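Local coordinates for pectate lyase (Bacillus subtilis, PDB 5AMV), which cleaves the polygalacturonate of pectin by calcium-dependent elimination, releasing oligosaccharides with an unsaturated sugar at the non-reducing end, at residues L73-Y78 against Y163-Q168; N240-H245 against N271-I276. All coordinates share one frame; numbering follows the deposited sequence.

Interaction 1 of 2, residues L73-Y78 against Y163-Q168; sequences LGLNDY and YDYFPQ. With ACT (acetate ion), chain D.
Tyr165 reaches out of its loop to lie against the single short turn of helix 75-78, and it can be followed outward atom by atom. Its CG stands anti to the carbonyl carbon (chi1 -74°), which swings the ring toward Leu75. CB touches the CG and CD1 of Leu75 and also lies over a face of the Phe166 ring. At CD1 the ring meets Leu75 CB at 3.7 Å, part of a CH-pi contact in which that CB sits 4.0 Å from the centroid of the Tyr165 ring. The same CD1 has an acetate, probably from the crystallisation liquor, at the ring edge. CD2 and CE2 on the other flank approach the edge of the Tyr78 ring, with Tyr165 CD2 3.9 Å from Tyr78 CD2. At the tip, OH is 2.6 Å from a water that donates to Leu73 O, and it also hydrogen-bonds Arg206. With the ring cut back to a methyl in an alanine, Leu75 CB would probably lose its aromatic face, and the water and Arg206 their hydroxyl partner.

Phe166 works at its edge: Tyr78 CB comes to 3.7 Å from Phe166 CE2, while Leu75 O lies near the ring plane beyond CZ. Asp164 OD1 accepts from Phe166 N, closing an Asx turn. On the helical side, Asp77 OD2 accepts from Gly74 N, the N-cap residue.

Helix 105-121 touches both segments, meeting Tyr78 through Gln117 and Arg120 and Phe166 through Ser113, so the short helix 75-78 and the loop between strands 158-160 and 168-170 pack together beside it.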
loop_
_atom_site.group_PDB
_atom_site.type_symbol
_atom_site.label_atom_id
_atom_site.label_comp_id
_atom_site.label_asym_id
_atom_site.label_seq_id
_atom_site.Cartn_x
_atom_site.Cartn_y
_atom_site.Cartn_z
ATOM N N LEU A 73 15.936 -9.751 15.066
ATOM C CA LEU A 73 15.349 -11.085 14.956
ATOM C C LEU A 73 15.361 -11.407 13.474
ATOM O O LEU A 73 14.911 -10.571 12.648
ATOM C CB LEU A 73 13.875 -11.073 15.412
ATOM C CG LEU A 73 13.719 -10.742 16.896
ATOM C CD1 LEU A 73 12.290 -10.497 17.254
ATOM C CD2 LEU A 73 14.258 -11.880 17.811
ATOM N N GLY A 74 15.868 -12.601 13.171
ATOM C CA GLY A 74 15.936 -13.170 11.799
ATOM C C GLY A 74 15.020 -14.384 11.693
ATOM O O GLY A 74 14.256 -14.710 12.608
ATOM N N LEU A 75 15.111 -15.091 10.576
ATOM C CA LEU A 75 14.196 -16.193 10.297
ATOM C C LEU A 75 14.198 -17.217 11.426
ATOM O O LEU A 75 13.144 -17.666 11.845
ATOM C CB LEU A 75 14.552 -16.820 8.954
ATOM C CG LEU A 75 13.637 -17.929 8.399
ATOM C CD1 LEU A 75 13.756 -17.938 6.848
ATOM C CD2 LEU A 75 14.018 -19.308 8.962
ATOM N N ASN A 76 15.390 -17.594 11.883
ATOM C CA ASN A 76 15.496 -18.660 12.899
ATOM C C ASN A 76 14.852 -18.252 14.206
ATOM O O ASN A 76 14.448 -19.140 14.987
ATOM C CB ASN A 76 16.986 -18.980 13.206
ATOM C CG ASN A 76 17.627 -19.763 12.093
ATOM O OD1 ASN A 76 16.960 -20.206 11.160
ATOM N ND2 ASN A 76 18.927 -19.993 12.215
ATOM N N ASP A 77 14.765 -16.936 14.472
ATOM C CA ASP A 77 14.199 -16.456 15.745
ATOM C C ASP A 77 12.681 -16.655 15.750
ATOM O O ASP A 77 12.091 -16.918 16.793
ATOM C CB ASP A 77 14.557 -14.991 16.037
ATOM C CG ASP A 77 16.056 -14.811 16.168
ATOM O OD1 ASP A 77 16.578 -15.314 17.197
ATOM O OD2 ASP A 77 16.685 -14.233 15.259
ATOM N N TYR A 78 12.065 -16.570 14.593
ATOM C CA TYR A 78 10.628 -16.715 14.455
ATOM C C TYR A 78 10.206 -18.128 14.089
ATOM O O TYR A 78 9.040 -18.480 14.302
ATOM C CB TYR A 78 10.166 -15.834 13.287
ATOM C CG TYR A 78 10.378 -14.374 13.471
ATOM C CD1 TYR A 78 9.867 -13.705 14.578
ATOM C CD2 TYR A 78 11.008 -13.625 12.484
ATOM C CE1 TYR A 78 10.020 -12.309 14.725
ATOM C CE2 TYR A 78 11.158 -12.226 12.620
ATOM C CZ TYR A 78 10.662 -11.583 13.720
ATOM O OH TYR A 78 10.742 -10.229 13.881
ATOM N N TYR A 163 8.707 -7.518 5.054
ATOM C CA TYR A 163 9.189 -8.787 4.519
ATOM C C TYR A 163 8.652 -9.929 5.363
ATOM O O TYR A 163 8.774 -9.908 6.600
ATOM C CB TYR A 163 10.721 -8.800 4.623
ATOM C CG TYR A 163 11.461 -9.958 3.983
ATOM C CD1 TYR A 163 11.615 -11.184 4.653
ATOM C CD2 TYR A 163 11.965 -9.851 2.668
ATOM C CE1 TYR A 163 12.339 -12.207 4.092
ATOM C CE2 TYR A 163 12.701 -10.900 2.082
ATOM C CZ TYR A 163 12.844 -12.093 2.792
ATOM O OH TYR A 163 13.541 -13.152 2.216
ATOM N N ASP A 164 8.094 -10.929 4.692
ATOM C CA ASP A 164 7.529 -12.092 5.408
ATOM C C ASP A 164 8.460 -13.270 5.172
ATOM O O ASP A 164 8.664 -13.704 4.017
ATOM C CB ASP A 164 6.122 -12.357 4.805
ATOM C CG ASP A 164 5.344 -13.452 5.482
ATOM O OD1 ASP A 164 5.895 -14.311 6.189
ATOM O OD2 ASP A 164 4.095 -13.434 5.274
ATOM N N TYR A 165 9.005 -13.835 6.258
ATOM C CA TYR A 165 9.880 -14.994 6.127
ATOM C C TYR A 165 9.126 -16.290 5.768
ATOM O O TYR A 165 9.756 -17.275 5.422
ATOM C CB TYR A 165 10.661 -15.255 7.409
ATOM C CG TYR A 165 11.778 -14.269 7.639
ATOM C CD1 TYR A 165 12.908 -14.269 6.796
ATOM C CD2 TYR A 165 11.692 -13.338 8.679
ATOM C CE1 TYR A 165 13.940 -13.349 7.004
ATOM C CE2 TYR A 165 12.708 -12.417 8.885
ATOM C CZ TYR A 165 13.802 -12.438 8.027
ATOM O OH TYR A 165 14.791 -11.504 8.246
ATOM N N PHE A 166 7.796 -16.295 5.847
ATOM C CA PHE A 166 7.043 -17.589 5.758
ATOM C C PHE A 166 5.827 -17.456 4.835
ATOM O O PHE A 166 4.705 -17.711 5.250
ATOM C CB PHE A 166 6.595 -18.054 7.163
ATOM C CG PHE A 166 7.726 -18.034 8.160
ATOM C CD1 PHE A 166 8.737 -19.046 8.118
ATOM C CD2 PHE A 166 7.802 -17.021 9.092
ATOM C CE1 PHE A 166 9.828 -18.980 9.027
ATOM C CE2 PHE A 166 8.886 -16.968 10.018
ATOM C CZ PHE A 166 9.911 -17.940 9.953
ATOM N N PRO A 167 6.064 -17.107 3.557
ATOM C CA PRO A 167 4.939 -17.015 2.629
ATOM C C PRO A 167 4.145 -18.320 2.557
ATOM O O PRO A 167 4.726 -19.410 2.598
ATOM C CB PRO A 167 5.624 -16.772 1.263
ATOM C CG PRO A 167 7.015 -16.417 1.510
ATOM C CD PRO A 167 7.359 -16.809 2.929
ATOM N N GLN A 168 2.824 -18.173 2.437
ATOM C CA GLN A 168 1.915 -19.298 2.335
ATOM C C GLN A 168 1.744 -19.734 0.877
ATOM O O GLN A 168 1.545 -18.890 0.014
ATOM C CB GLN A 168 0.569 -18.914 2.898
ATOM C CG GLN A 168 -0.434 -20.053 2.960
ATOM C CD GLN A 168 -1.817 -19.531 3.354
ATOM O OE1 GLN A 168 -2.312 -18.579 2.761
ATOM N NE2 GLN A 168 -2.410 -20.119 4.376
HETATM C C ACT D . 15.192 -15.571 3.844
HETATM O O ACT D . 16.049 -14.665 4.027
HETATM O OXT ACT D . 13.979 -15.230 3.726
HETATM C CH3 ACT D . 15.620 -17.008 3.810
HETATM O O HOH W 1 14.250 -9.791 10.083
#

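Interaction 2 of 2, residues N240-H245 against N271-I276; sequences NYYHDH and NRYKNI
Arg272 lays its guanidinium flat on the Tyr241 ring, planes 3° apart, while its CD sits over the same face, 3.8 Å from the centroid of the Tyr241 ring. His243 CD2 covers the opposite face. With CG anti to the backbone N in both Tyr241 (chi1 -177°) and Arg272, the two side chains run alongside each other; Arg272 NE goes on to a salt bridge with Glu296.

Between the strands runs a parallel ladder in register. Asn240 O accepts from Arg272 N, Arg272 O from Tyr242 N, Tyr242 O from Lys274 N, and Lys274 O from Asp244 N at 3.0 Å. Past the corner, Asn275 O takes His245 N.

At the start, Asn240 N donates to Asn271 OD1 at 2.8 Å, and Asn240 ND2 adds a weak bond to the same oxygen. The step repeats one coil on, where Asn271 N donates to Asn293 OD1: an asparagine ladder, as in parallel beta-helices. Backbone groups meet the other amide atoms: Cys199 N gives to Asn240 OD1, Asn240 ND2 to Ile196 O, and Asn271 ND2 to Met237 O.

On the other sheet face, the Tyr242 and Tyr273 rings are parallel but slid apart, centroids 4.8 Å apart. A water links their hydroxyls, 2.7 Å from Tyr273 OH and more weakly bound to Tyr242 OH, which also bonds Thr226.

At the corner, Asp244 OD2 takes His243 ND1 at 2.7 Å and a water that in turn accepts from Asn275 ND2; Asp244 OD1 receives a weak bond from that ND2.

Chemically, asparagine and tyrosine each stack on their like, the buried amides are satisfied mainly by backbone groups, and the negative Asp244 would be expected to stabilise a protonated His243.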
loop_
_atom_site.group_PDB
_atom_site.type_symbol
_atom_site.label_atom_id
_atom_site.label_comp_id
_atom_site.label_asym_id
_atom_site.label_seq_id
_atom_site.Cartn_x
_atom_site.Cartn_y
_atom_site.Cartn_z
ATOM N N ASN A 240 3.027 10.817 -2.273
ATOM C CA ASN A 240 3.868 9.726 -1.844
ATOM C C ASN A 240 4.752 9.211 -2.946
ATOM O O ASN A 240 4.425 9.411 -4.127
ATOM C CB ASN A 240 3.035 8.582 -1.258
ATOM C CG ASN A 240 2.140 9.035 -0.129
ATOM O OD1 ASN A 240 2.607 9.360 0.972
ATOM N ND2 ASN A 240 0.838 9.059 -0.395
ATOM N N TYR A 241 5.840 8.531 -2.578
ATOM C CA TYR A 241 6.786 8.013 -3.575
ATOM C C TYR A 241 6.895 6.495 -3.408
ATOM O O TYR A 241 7.507 5.999 -2.445
ATOM C CB TYR A 241 8.160 8.693 -3.420
ATOM C CG TYR A 241 9.235 8.296 -4.433
ATOM C CD1 TYR A 241 8.927 7.606 -5.633
ATOM C CD2 TYR A 241 10.570 8.660 -4.204
ATOM C CE1 TYR A 241 9.917 7.265 -6.532
ATOM C CE2 TYR A 241 11.562 8.322 -5.110
ATOM C CZ TYR A 241 11.219 7.649 -6.279
ATOM O OH TYR A 241 12.193 7.304 -7.179
ATOM N N TYR A 242 6.253 5.769 -4.318
ATOM C CA TYR A 242 6.308 4.313 -4.318
ATOM C C TYR A 242 7.372 3.894 -5.315
ATOM O O TYR A 242 7.339 4.317 -6.494
ATOM C CB TYR A 242 4.966 3.799 -4.822
ATOM C CG TYR A 242 3.744 4.186 -4.000
ATOM C CD1 TYR A 242 3.013 5.341 -4.273
ATOM C CD2 TYR A 242 3.300 3.350 -2.970
ATOM C CE1 TYR A 242 1.867 5.662 -3.518
ATOM C CE2 TYR A 242 2.121 3.640 -2.256
ATOM C CZ TYR A 242 1.446 4.777 -2.535
ATOM O OH TYR A 242 0.287 5.143 -1.897
ATOM N N HIS A 243 8.327 3.061 -4.895
ATOM C CA HIS A 243 9.364 2.643 -5.842
ATOM C C HIS A 243 9.930 1.261 -5.599
ATOM O O HIS A 243 10.010 0.829 -4.452
ATOM C CB HIS A 243 10.451 3.687 -6.110
ATOM C CG HIS A 243 11.345 3.972 -4.950
ATOM N ND1 HIS A 243 12.539 3.307 -4.765
ATOM C CD2 HIS A 243 11.282 4.904 -3.970
ATOM C CE1 HIS A 243 13.149 3.776 -3.690
ATOM N NE2 HIS A 243 12.417 4.762 -3.199
ATOM N N ASP A 244 10.265 0.582 -6.695
ATOM C CA ASP A 244 10.993 -0.719 -6.651
ATOM C C ASP A 244 10.206 -1.710 -5.792
ATOM O O ASP A 244 10.622 -2.119 -4.690
ATOM C CB ASP A 244 12.433 -0.491 -6.144
ATOM C CG ASP A 244 13.181 0.424 -7.057
ATOM O OD1 ASP A 244 13.409 0.066 -8.236
ATOM O OD2 ASP A 244 13.458 1.555 -6.634
ATOM N N HIS A 245 9.027 -2.078 -6.310
ATOM C CA HIS A 245 8.109 -2.952 -5.586
ATOM C C HIS A 245 7.124 -3.549 -6.613
ATOM O O HIS A 245 6.896 -2.944 -7.674
ATOM C CB HIS A 245 7.377 -2.128 -4.489
ATOM C CG HIS A 245 6.381 -2.929 -3.705
ATOM N ND1 HIS A 245 6.693 -3.587 -2.531
ATOM C CD2 HIS A 245 5.089 -3.235 -3.969
ATOM C CE1 HIS A 245 5.635 -4.243 -2.097
ATOM N NE2 HIS A 245 4.645 -4.052 -2.947
ATOM N N ASN A 271 1.065 11.405 -6.454
ATOM C CA ASN A 271 1.979 10.319 -6.147
ATOM C C ASN A 271 2.901 9.939 -7.286
ATOM O O ASN A 271 2.562 10.079 -8.473
ATOM C CB ASN A 271 1.201 9.098 -5.707
ATOM C CG ASN A 271 0.308 9.394 -4.535
ATOM O OD1 ASN A 271 0.781 9.598 -3.397
ATOM N ND2 ASN A 271 -1.016 9.424 -4.785
ATOM N N ARG A 272 4.087 9.458 -6.912
ATOM C CA ARG A 272 5.073 8.983 -7.870
ATOM C C ARG A 272 5.212 7.475 -7.762
ATOM O O ARG A 272 5.329 6.976 -6.645
ATOM C CB ARG A 272 6.418 9.660 -7.561
ATOM C CG ARG A 272 7.528 9.304 -8.550
ATOM C CD ARG A 272 8.808 10.088 -8.174
ATOM N NE ARG A 272 9.854 9.798 -9.161
ATOM C CZ ARG A 272 11.128 10.152 -9.013
ATOM N NH1 ARG A 272 11.511 10.795 -7.909
ATOM N NH2 ARG A 272 12.005 9.881 -9.964
ATOM N N TYR A 273 5.172 6.778 -8.905
ATOM C CA TYR A 273 5.332 5.305 -8.945
ATOM C C TYR A 273 6.464 5.024 -9.905
ATOM O O TYR A 273 6.311 5.196 -11.114
ATOM C CB TYR A 273 4.047 4.600 -9.439
ATOM C CG TYR A 273 2.794 4.923 -8.620
ATOM C CD1 TYR A 273 2.045 6.070 -8.869
ATOM C CD2 TYR A 273 2.357 4.058 -7.600
ATOM C CE1 TYR A 273 0.904 6.369 -8.128
ATOM C CE2 TYR A 273 1.194 4.318 -6.893
ATOM C CZ TYR A 273 0.506 5.491 -7.130
ATOM O OH TYR A 273 -0.618 5.824 -6.425
ATOM N N LYS A 274 7.602 4.589 -9.372
ATOM C CA LYS A 274 8.782 4.347 -10.204
ATOM C C LYS A 274 9.224 2.890 -10.028
ATOM O O LYS A 274 9.411 2.404 -8.912
ATOM C CB LYS A 274 9.913 5.263 -9.795
ATOM C CG LYS A 274 11.199 4.973 -10.646
ATOM C CD LYS A 274 12.238 6.038 -10.445
ATOM C CE LYS A 274 13.445 5.703 -11.279
ATOM N NZ LYS A 274 14.532 6.742 -11.277
ATOM N N ASN A 275 9.307 2.158 -11.129
ATOM C CA ASN A 275 9.627 0.724 -11.029
ATOM C C ASN A 275 8.679 -0.001 -10.063
ATOM O O ASN A 275 9.088 -0.766 -9.189
ATOM C CB ASN A 275 11.109 0.490 -10.688
ATOM C CG ASN A 275 12.025 1.138 -11.667
ATOM O OD1 ASN A 275 11.763 1.141 -12.867
ATOM N ND2 ASN A 275 13.171 1.601 -11.180
ATOM N N ILE A 276 7.389 0.240 -10.321
ATOM C CA ILE A 276 6.304 -0.474 -9.709
ATOM C C ILE A 276 5.711 -1.369 -10.794
ATOM O O ILE A 276 5.509 -0.952 -11.943
ATOM C CB ILE A 276 5.247 0.526 -9.214
ATOM C CG1 ILE A 276 5.812 1.430 -8.075
ATOM C CG2 ILE A 276 3.958 -0.213 -8.703
ATOM C CD1 ILE A 276 6.271 0.594 -6.825
HETATM O O HOH W 2 -1.443 4.415 -4.236
HETATM O O HOH W 3 14.304 3.082 -8.576
#

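Interactions 1 and 2 lie in different parts of the enzyme: 240-245 against 271-276 is part of the parallel beta-helix itself, whereas 73-78 against 163-168 packs outside it, away from the annotated sites. Their centres are 25 Å apart and their nearest atoms about 8 Å, so they do not touch. Interaction 2 is the one that runs up to the catalytic region. The side chain of His245 is about 6 Å from that of the calcium ligand Asp223 and about 9 Å from the calcium ion, and the side chain of Ile276 is about 7 Å from that of Arg279, the inferred active-site residue. A bound galacturonate lies about 11 Å from the His245 side chain.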